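Local coordinates for adherence and virulence protein A (Streptococcus pneumoniae, PDB 6PON) that probably mediates adherence of the pneumococcus to host tissue by binding fibronectin, and belongs to the NFACT family, at residues Q29-S41 against S45-G57. Sequence-based numbering, arbitrary orientation.
Sequences QPFEQELVLQIRS and SHRLLLSAHPVFG
S51 OG donates to E34 OE1 at 2.8 Å, approaching from above the carboxylate plane, 54° out of it. S51 OG in turn accepts from H53 N, an ST turn, so one buried hydroxyl ties the glutamate to the loop that leaves its partner strand. E34 reaches it with an extended chain whose CG stands beside the backbone N (chi1 -52°), and its OE2 passes 3.8 Å from L49 CD1. One residue beyond this pair, towards the loops, A52 N donates to Q33 O at 2.6 Å.

These links lie at the open end of an antiparallel hairpin, strands 34-41 and 44-51, away from its connecting turn; the two strands are the central pair of a four-stranded sheet flanked by strands 23-28 and 58-61. Paired backbone bonds join L35 with L50, L37 with L48 and I39 with H46; the last pair is less regular, since H46 N meets I39 O with an N-H...O angle of only 131°. On the face bearing these residues, I39 CD1 lies 4.0 Å from L48 CB, the two side chains slanting across each other, and L35 CD2 meets L50 CD1 at 4.3 Å. Helix 5-19 covers I39, H46 and L48 there, while helix 74-83 packs on L35. The other face has V36 CG1 against R47 CG at 3.6 Å; the arginine bends at chi3 and its NH1 bonds to T64 O. At the turn end, S41 O lies at the edge of the H46 ring, near its plane, 3.6 Å from H46 NE2, and a water hydrogen-bonded to H46 NE2 at 2.9 Å makes a second, weak bond to S41 O.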
loop_
_atom_site.group_PDB
_atom_site.type_symbol
_atom_site.label_atom_id
_atom_site.label_comp_id
_atom_site.label_asym_id
_atom_site.label_seq_id
_atom_site.Cartn_x
_atom_site.Cartn_y
_atom_site.Cartn_z
ATOM N N GLN B 29 27.079 6.458 -40.005
ATOM C CA GLN B 29 25.631 6.542 -40.177
ATOM C C GLN B 29 25.186 5.353 -41.033
ATOM O O GLN B 29 24.954 5.503 -42.243
ATOM C CB GLN B 29 25.257 7.871 -40.833
ATOM C CG GLN B 29 23.787 8.140 -41.093
ATOM C CD GLN B 29 23.553 9.528 -41.695
ATOM O OE1 GLN B 29 24.511 10.226 -42.048
ATOM N NE2 GLN B 29 22.282 9.933 -41.808
ATOM N N PRO B 30 25.069 4.152 -40.447
ATOM C CA PRO B 30 24.692 2.982 -41.271
ATOM C C PRO B 30 23.322 3.109 -41.912
ATOM O O PRO B 30 23.159 2.738 -43.079
ATOM C CB PRO B 30 24.764 1.798 -40.289
ATOM C CG PRO B 30 24.879 2.381 -38.942
ATOM C CD PRO B 30 25.397 3.786 -39.056
ATOM N N PHE B 31 22.336 3.639 -41.201
ATOM C CA PHE B 31 21.045 3.948 -41.799
ATOM C C PHE B 31 20.786 5.442 -41.671
ATOM O O PHE B 31 21.486 6.148 -40.940
ATOM C CB PHE B 31 19.931 3.129 -41.147
ATOM C CG PHE B 31 20.157 1.656 -41.250
ATOM C CD1 PHE B 31 19.888 0.986 -42.435
ATOM C CD2 PHE B 31 20.682 0.943 -40.179
ATOM C CE1 PHE B 31 20.110 -0.384 -42.541
ATOM C CE2 PHE B 31 20.908 -0.416 -40.272
ATOM C CZ PHE B 31 20.625 -1.084 -41.459
ATOM N N GLU B 32 19.765 5.919 -42.392
ATOM C CA GLU B 32 19.555 7.358 -42.509
ATOM C C GLU B 32 19.414 8.020 -41.144
ATOM O O GLU B 32 20.017 9.070 -40.883
ATOM C CB GLU B 32 18.331 7.647 -43.380
ATOM C CG GLU B 32 18.342 9.037 -43.992
ATOM C CD GLU B 32 19.290 9.143 -45.184
ATOM O OE1 GLU B 32 18.806 9.264 -46.332
ATOM O OE2 GLU B 32 20.527 9.097 -44.992
ATOM N N GLN B 33 18.635 7.417 -40.249
ATOM C CA GLN B 33 18.361 8.038 -38.962
ATOM C C GLN B 33 19.054 7.311 -37.821
ATOM O O GLN B 33 18.573 7.319 -36.686
ATOM C CB GLN B 33 16.864 8.106 -38.703
ATOM C CG GLN B 33 16.025 8.384 -39.940
ATOM C CD GLN B 33 14.574 8.029 -39.693
ATOM O OE1 GLN B 33 13.839 8.803 -39.065
ATOM N NE2 GLN B 33 14.158 6.835 -40.149
ATOM N N GLU B 34 20.178 6.669 -38.103
ATOM C CA GLU B 34 20.891 5.946 -37.068
ATOM C C GLU B 34 22.353 6.354 -37.061
ATOM O O GLU B 34 22.971 6.525 -38.112
ATOM C CB GLU B 34 20.743 4.435 -37.265
ATOM C CG GLU B 34 19.300 4.003 -37.405
ATOM C CD GLU B 34 19.056 2.595 -36.923
ATOM O OE1 GLU B 34 17.890 2.293 -36.590
ATOM O OE2 GLU B 34 20.013 1.791 -36.860
ATOM N N LEU B 35 22.900 6.512 -35.864
ATOM C CA LEU B 35 24.282 6.916 -35.658
ATOM C C LEU B 35 24.953 5.879 -34.771
ATOM O O LEU B 35 24.404 5.516 -33.726
ATOM C CB LEU B 35 24.347 8.314 -35.013
ATOM C CG LEU B 35 25.711 8.827 -34.558
ATOM C CD1 LEU B 35 26.592 9.143 -35.777
ATOM C CD2 LEU B 35 25.584 10.025 -33.612
ATOM N N VAL B 36 26.135 5.417 -35.174
ATOM C CA VAL B 36 26.914 4.436 -34.425
ATOM C C VAL B 36 28.295 5.006 -34.126
ATOM O O VAL B 36 28.998 5.456 -35.036
ATOM C CB VAL B 36 27.028 3.104 -35.185
ATOM C CG1 VAL B 36 27.907 2.123 -34.416
ATOM C CG2 VAL B 36 25.657 2.513 -35.392
ATOM N N LEU B 37 28.686 4.973 -32.858
ATOM C CA LEU B 37 29.991 5.429 -32.405
ATOM C C LEU B 37 30.794 4.238 -31.894
ATOM O O LEU B 37 30.310 3.483 -31.044
ATOM C CB LEU B 37 29.861 6.461 -31.274
ATOM C CG LEU B 37 28.889 7.626 -31.409
ATOM C CD1 LEU B 37 29.035 8.569 -30.233
ATOM C CD2 LEU B 37 29.146 8.377 -32.711
ATOM N N GLN B 38 32.017 4.074 -32.390
ATOM C CA GLN B 38 32.972 3.183 -31.748
ATOM C C GLN B 38 33.689 3.975 -30.662
ATOM O O GLN B 38 34.271 5.032 -30.940
ATOM C CB GLN B 38 33.968 2.604 -32.751
ATOM C CG GLN B 38 34.631 1.314 -32.283
ATOM C CD GLN B 38 36.030 1.143 -32.860
ATOM O OE1 GLN B 38 37.027 1.229 -32.130
ATOM N NE2 GLN B 38 36.113 0.904 -34.175
ATOM N N ILE B 39 33.624 3.485 -29.425
ATOM C CA ILE B 39 34.166 4.195 -28.274
ATOM C C ILE B 39 35.110 3.266 -27.537
ATOM O O ILE B 39 34.729 2.147 -27.183
ATOM C CB ILE B 39 33.056 4.687 -27.327
ATOM C CG1 ILE B 39 32.201 5.766 -27.988
ATOM C CG2 ILE B 39 33.635 5.200 -26.018
ATOM C CD1 ILE B 39 30.828 5.914 -27.332
ATOM N N ARG B 40 36.332 3.728 -27.298
ATOM C CA ARG B 40 37.293 2.998 -26.486
ATOM C C ARG B 40 37.214 3.508 -25.057
ATOM O O ARG B 40 37.235 4.723 -24.826
ATOM C CB ARG B 40 38.716 3.164 -27.024
ATOM C CG ARG B 40 39.782 2.536 -26.136
ATOM C CD ARG B 40 41.080 2.340 -26.895
ATOM N NE ARG B 40 42.046 1.558 -26.130
ATOM C CZ ARG B 40 42.042 0.226 -26.043
ATOM N NH1 ARG B 40 41.107 -0.496 -26.661
ATOM N NH2 ARG B 40 42.978 -0.384 -25.322
ATOM N N SER B 41 37.147 2.579 -24.106
ATOM C CA SER B 41 36.937 2.914 -22.707
ATOM C C SER B 41 37.322 1.721 -21.847
ATOM O O SER B 41 36.965 0.587 -22.171
ATOM C CB SER B 41 35.484 3.290 -22.464
ATOM O OG SER B 41 35.404 4.168 -21.366
ATOM N N SER B 45 36.864 -1.864 -26.352
ATOM C CA SER B 45 36.138 -1.133 -27.375
ATOM C C SER B 45 34.647 -1.396 -27.204
ATOM O O SER B 45 34.237 -2.457 -26.720
ATOM C CB SER B 45 36.612 -1.526 -28.778
ATOM O OG SER B 45 36.130 -0.622 -29.766
ATOM N N HIS B 46 33.845 -0.392 -27.568
ATOM C CA HIS B 46 32.394 -0.418 -27.412
ATOM C C HIS B 46 31.732 0.199 -28.636
ATOM O O HIS B 46 32.303 1.059 -29.317
ATOM C CB HIS B 46 31.923 0.342 -26.163
ATOM C CG HIS B 46 32.511 -0.157 -24.881
ATOM N ND1 HIS B 46 32.041 -1.279 -24.231
ATOM C CD2 HIS B 46 33.511 0.333 -24.110
ATOM C CE1 HIS B 46 32.739 -1.468 -23.125
ATOM N NE2 HIS B 46 33.640 -0.506 -23.030
ATOM N N ARG B 47 30.496 -0.223 -28.886
ATOM C CA ARG B 47 29.732 0.216 -30.045
ATOM C C ARG B 47 28.401 0.801 -29.568
ATOM O O ARG B 47 27.523 0.059 -29.107
ATOM C CB ARG B 47 29.535 -0.953 -31.012
ATOM C CG ARG B 47 29.142 -0.563 -32.413
ATOM C CD ARG B 47 29.332 -1.724 -33.397
ATOM N NE ARG B 47 30.742 -2.033 -33.622
ATOM C CZ ARG B 47 31.193 -2.822 -34.594
ATOM N NH1 ARG B 47 30.345 -3.392 -35.441
ATOM N NH2 ARG B 47 32.498 -3.038 -34.722
ATOM N N LEU B 48 28.258 2.130 -29.683
ATOM C CA LEU B 48 27.085 2.868 -29.214
ATOM C C LEU B 48 26.150 3.157 -30.378
ATOM O O LEU B 48 26.552 3.806 -31.352
ATOM C CB LEU B 48 27.486 4.193 -28.563
ATOM C CG LEU B 48 26.339 5.017 -27.944
ATOM C CD1 LEU B 48 25.596 4.185 -26.884
ATOM C CD2 LEU B 48 26.795 6.376 -27.342
ATOM N N LEU B 49 24.901 2.716 -30.267
ATOM C CA LEU B 49 23.901 2.980 -31.289
ATOM C C LEU B 49 22.937 4.050 -30.792
ATOM O O LEU B 49 22.401 3.951 -29.685
ATOM C CB LEU B 49 23.135 1.707 -31.662
ATOM C CG LEU B 49 21.824 1.874 -32.455
ATOM C CD1 LEU B 49 22.080 2.524 -33.805
ATOM C CD2 LEU B 49 21.073 0.533 -32.636
ATOM N N LEU B 50 22.719 5.066 -31.614
ATOM C CA LEU B 50 21.640 6.020 -31.407
ATOM C C LEU B 50 20.739 5.984 -32.630
ATOM O O LEU B 50 21.208 6.107 -33.765
ATOM C CB LEU B 50 22.171 7.433 -31.184
ATOM C CG LEU B 50 23.156 7.680 -30.050
ATOM C CD1 LEU B 50 24.564 7.256 -30.455
ATOM C CD2 LEU B 50 23.107 9.156 -29.685
ATOM N N SER B 51 19.453 5.806 -32.408
ATOM C CA SER B 51 18.540 5.618 -33.517
ATOM C C SER B 51 17.412 6.628 -33.397
ATOM O O SER B 51 16.745 6.705 -32.360
ATOM C CB SER B 51 18.011 4.178 -33.544
ATOM O OG SER B 51 17.008 4.038 -34.520
ATOM N N ALA B 52 17.219 7.413 -34.453
ATOM C CA ALA B 52 16.093 8.321 -34.559
ATOM C C ALA B 52 14.959 7.714 -35.373
ATOM O O ALA B 52 14.032 8.429 -35.764
ATOM C CB ALA B 52 16.550 9.649 -35.167
ATOM N N HIS B 53 15.020 6.415 -35.632
ATOM C CA HIS B 53 13.964 5.734 -36.358
ATOM C C HIS B 53 12.609 5.976 -35.687
ATOM O O HIS B 53 12.492 5.818 -34.460
ATOM C CB HIS B 53 14.258 4.237 -36.424
ATOM C CG HIS B 53 13.302 3.468 -37.286
ATOM N ND1 HIS B 53 12.093 2.986 -36.820
ATOM C CD2 HIS B 53 13.381 3.092 -38.583
ATOM C CE1 HIS B 53 11.475 2.339 -37.791
ATOM N NE2 HIS B 53 12.237 2.386 -38.870
ATOM N N PRO B 54 11.567 6.319 -36.455
ATOM C CA PRO B 54 10.275 6.689 -35.850
ATOM C C PRO B 54 9.645 5.615 -34.970
ATOM O O PRO B 54 8.814 5.955 -34.124
ATOM C CB PRO B 54 9.394 6.991 -37.074
ATOM C CG PRO B 54 10.038 6.242 -38.207
ATOM C CD PRO B 54 11.511 6.331 -37.927
ATOM N N VAL B 55 10.011 4.346 -35.128
ATOM C CA VAL B 55 9.483 3.254 -34.314
ATOM C C VAL B 55 10.542 2.693 -33.372
ATOM O O VAL B 55 10.275 2.447 -32.193
ATOM C CB VAL B 55 8.910 2.133 -35.206
ATOM C CG1 VAL B 55 8.274 1.047 -34.355
ATOM C CG2 VAL B 55 7.928 2.705 -36.179
ATOM N N PHE B 56 11.744 2.448 -33.892
ATOM C CA PHE B 56 12.784 1.710 -33.185
ATOM C C PHE B 56 13.758 2.612 -32.445
ATOM O O PHE B 56 14.737 2.109 -31.885
ATOM C CB PHE B 56 13.554 0.831 -34.174
ATOM C CG PHE B 56 12.671 0.003 -35.039
ATOM C CD1 PHE B 56 11.531 -0.598 -34.514
ATOM C CD2 PHE B 56 12.962 -0.165 -36.384
ATOM C CE1 PHE B 56 10.692 -1.362 -35.311
ATOM C CE2 PHE B 56 12.135 -0.927 -37.189
ATOM C CZ PHE B 56 10.996 -1.527 -36.647
ATOM N N GLY B 57 13.522 3.919 -32.447
ATOM C CA GLY B 57 14.429 4.871 -31.847
ATOM C C GLY B 57 14.826 4.453 -30.457
ATOM O O GLY B 57 13.971 4.070 -29.655
HETATM O O HOH W 1 34.379 -0.629 -20.271
#